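Local coordinates for protein putative TetR family transcriptional regulator (Streptomyces coelicolor A3, PDB 3BQY) that probably acts as a TetR-family transcriptional repressor, binding regulatory DNA through a predicted helix-turn-helix, at residues A[159-164]-A[186-191]. Residues are numbered along the deposited sequence; the frame is centred on the assembly and turned at random.
With PO4 (phosphate ion), chain C.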
loop_
_atom_site.group_PDB
_atom_site.type_symbol
_atom_site.label_atom_id
_atom_site.label_comp_id
_atom_site.label_asym_id
_atom_site.label_seq_id
_atom_site.Cartn_x
_atom_site.Cartn_y
_atom_site.Cartn_z
ATOM N N LEU A 159 -4.196 1.930 11.171
ATOM C CA LEU A 159 -3.318 2.468 12.224
ATOM C C LEU A 159 -3.388 3.995 12.257
ATOM O O LEU A 159 -2.394 4.673 12.544
ATOM C CB LEU A 159 -1.873 1.972 12.043
ATOM C CG LEU A 159 -1.665 0.453 12.034
ATOM C CD1 LEU A 159 -0.213 0.104 11.741
ATOM C CD2 LEU A 159 -2.107 -0.138 13.364
ATOM N N ASP A 160 -4.577 4.519 11.959
ATOM C CA ASP A 160 -4.812 5.952 11.964
ATOM C C ASP A 160 -4.448 6.486 13.353
ATOM O O ASP A 160 -4.949 6.000 14.379
ATOM C CB ASP A 160 -6.273 6.241 11.613
ATOM C CG ASP A 160 -6.581 7.737 11.491
ATOM O OD1 ASP A 160 -6.120 8.541 12.324
ATOM O OD2 ASP A 160 -7.330 8.109 10.575
ATOM N N GLU A 161 -3.528 7.450 13.350
ATOM C CA GLU A 161 -3.099 8.204 14.535
ATOM C C GLU A 161 -4.198 8.494 15.567
ATOM O O GLU A 161 -4.110 8.024 16.706
ATOM C CB GLU A 161 -2.405 9.512 14.117
ATOM C CG GLU A 161 -2.589 9.900 12.645
ATOM C CD GLU A 161 -3.248 11.254 12.471
ATOM O OE1 GLU A 161 -3.788 11.804 13.466
ATOM O OE2 GLU A 161 -3.243 11.761 11.326
ATOM N N ALA A 162 -5.228 9.239 15.177
ATOM C CA ALA A 162 -6.296 9.630 16.117
ATOM C C ALA A 162 -7.064 8.415 16.664
ATOM O O ALA A 162 -7.348 8.326 17.862
ATOM C CB ALA A 162 -7.239 10.610 15.467
ATOM N N THR A 163 -7.380 7.486 15.767
ATOM C CA THR A 163 -8.110 6.265 16.102
ATOM C C THR A 163 -7.381 5.440 17.193
ATOM O O THR A 163 -8.001 5.026 18.186
ATOM C CB THR A 163 -8.380 5.434 14.818
ATOM O OG1 THR A 163 -8.916 6.299 13.807
ATOM C CG2 THR A 163 -9.385 4.309 15.082
ATOM N N LEU A 164 -6.073 5.235 17.003
ATOM C CA LEU A 164 -5.201 4.614 18.009
ATOM C C LEU A 164 -5.352 5.203 19.411
ATOM O O LEU A 164 -5.653 4.478 20.360
ATOM C CB LEU A 164 -3.739 4.636 17.557
ATOM C CG LEU A 164 -3.400 3.227 17.101
ATOM C CD1 LEU A 164 -2.156 3.136 16.214
ATOM C CD2 LEU A 164 -3.227 2.386 18.341
ATOM N N THR A 186 1.451 13.714 13.740
ATOM C CA THR A 186 1.048 14.046 12.371
ATOM C C THR A 186 2.269 14.214 11.459
ATOM O O THR A 186 2.150 14.713 10.323
ATOM C CB THR A 186 0.156 15.292 12.307
ATOM O OG1 THR A 186 0.820 16.390 12.950
ATOM C CG2 THR A 186 -1.196 15.018 12.971
ATOM N N ASP A 187 3.439 13.788 11.952
ATOM C CA ASP A 187 4.686 13.900 11.184
ATOM C C ASP A 187 4.870 12.713 10.266
ATOM O O ASP A 187 5.744 11.870 10.480
ATOM C CB ASP A 187 5.903 14.022 12.097
ATOM C CG ASP A 187 7.076 14.709 11.404
ATOM O OD1 ASP A 187 7.137 14.724 10.118
ATOM O OD2 ASP A 187 7.935 15.222 12.167
ATOM N N PHE A 188 4.032 12.645 9.245
ATOM C CA PHE A 188 4.119 11.570 8.252
ATOM C C PHE A 188 5.448 11.559 7.514
ATOM O O PHE A 188 5.969 10.493 7.155
ATOM C CB PHE A 188 3.000 11.705 7.246
ATOM C CG PHE A 188 1.652 11.455 7.829
ATOM C CD1 PHE A 188 1.283 10.171 8.204
ATOM C CD2 PHE A 188 0.748 12.503 7.995
ATOM C CE1 PHE A 188 0.020 9.924 8.737
ATOM C CE2 PHE A 188 -0.510 12.268 8.527
ATOM C CZ PHE A 188 -0.868 10.976 8.904
ATOM N N THR A 189 5.988 12.745 7.273
ATOM C CA THR A 189 7.269 12.858 6.596
ATOM C C THR A 189 8.375 12.151 7.382
ATOM O O THR A 189 9.167 11.411 6.791
ATOM C CB THR A 189 7.636 14.324 6.299
ATOM O OG1 THR A 189 6.640 14.874 5.434
ATOM C CG2 THR A 189 8.991 14.412 5.562
ATOM N N ALA A 190 8.444 12.406 8.692
ATOM C CA ALA A 190 9.390 11.714 9.578
ATOM C C ALA A 190 9.207 10.189 9.549
ATOM O O ALA A 190 10.200 9.448 9.495
ATOM C CB ALA A 190 9.285 12.248 11.028
ATOM N N HIS A 191 7.955 9.718 9.562
ATOM C CA HIS A 191 7.692 8.271 9.470
ATOM C C HIS A 191 8.227 7.708 8.145
ATOM O O HIS A 191 8.885 6.667 8.121
ATOM C CB HIS A 191 6.192 7.984 9.609
ATOM C CG HIS A 191 5.661 8.273 10.972
ATOM N ND1 HIS A 191 4.319 8.263 11.272
ATOM C CD2 HIS A 191 6.295 8.645 12.108
ATOM C CE1 HIS A 191 4.148 8.563 12.544
ATOM N NE2 HIS A 191 5.331 8.813 13.074
HETATM P P PO4 C . 7.721 10.799 14.980
HETATM O O1 PO4 C . 7.952 12.265 14.693
HETATM O O2 PO4 C . 7.767 10.048 13.667
HETATM O O3 PO4 C . 8.795 10.263 15.892
HETATM O O4 PO4 C . 6.379 10.637 15.614
#
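E161 reaches across to F188 with a single carboxylate oxygen, a worked example of how two helix starts can meet through very little surface. OE2 of E161 lies 3.5 Å from CZ of F188, at the far end of the ring. It comes in obliquely, the carboxylate and ring planes are turned 55° apart, and the two side chains cross at about a right angle. With chi1 at 13°, nearly eclipsed, and a bend at chi2, the glutamate swings over to the aromatic. On the packed side, F188 also touches E147, A150 and L151 of helix 126-151. The solvent side is looser. There OE1 of E161 comes no closer than 4.2 Å to CG2 of the exposed T186, and no hydrogen bond joins the segments, which together bury only 110 Å².

Each helix start is tied off within its own segment. OD1 of D160 takes a weak bond from A162 N, while OD1 of D187 accepts from A190 N at 3.0 Å, the donor standing 61° out of the carboxylate plane. One turn into helix 188-206, H191 NE2 has a weak hydrogen bond to O4 of a phosphate, probably from the crystallisation liquor, which R131 of the second subunit also binds; its detail is doubtful, because O2 sits too close to the imidazole CD2. L159 O likewise bonds to Y134 of the second subunit. The two helix starts, each capped by an aspartate, meet through E161, F188 and T186 beside the dimer partner, within the all-helical C-terminal domain of a TetR-like regulator.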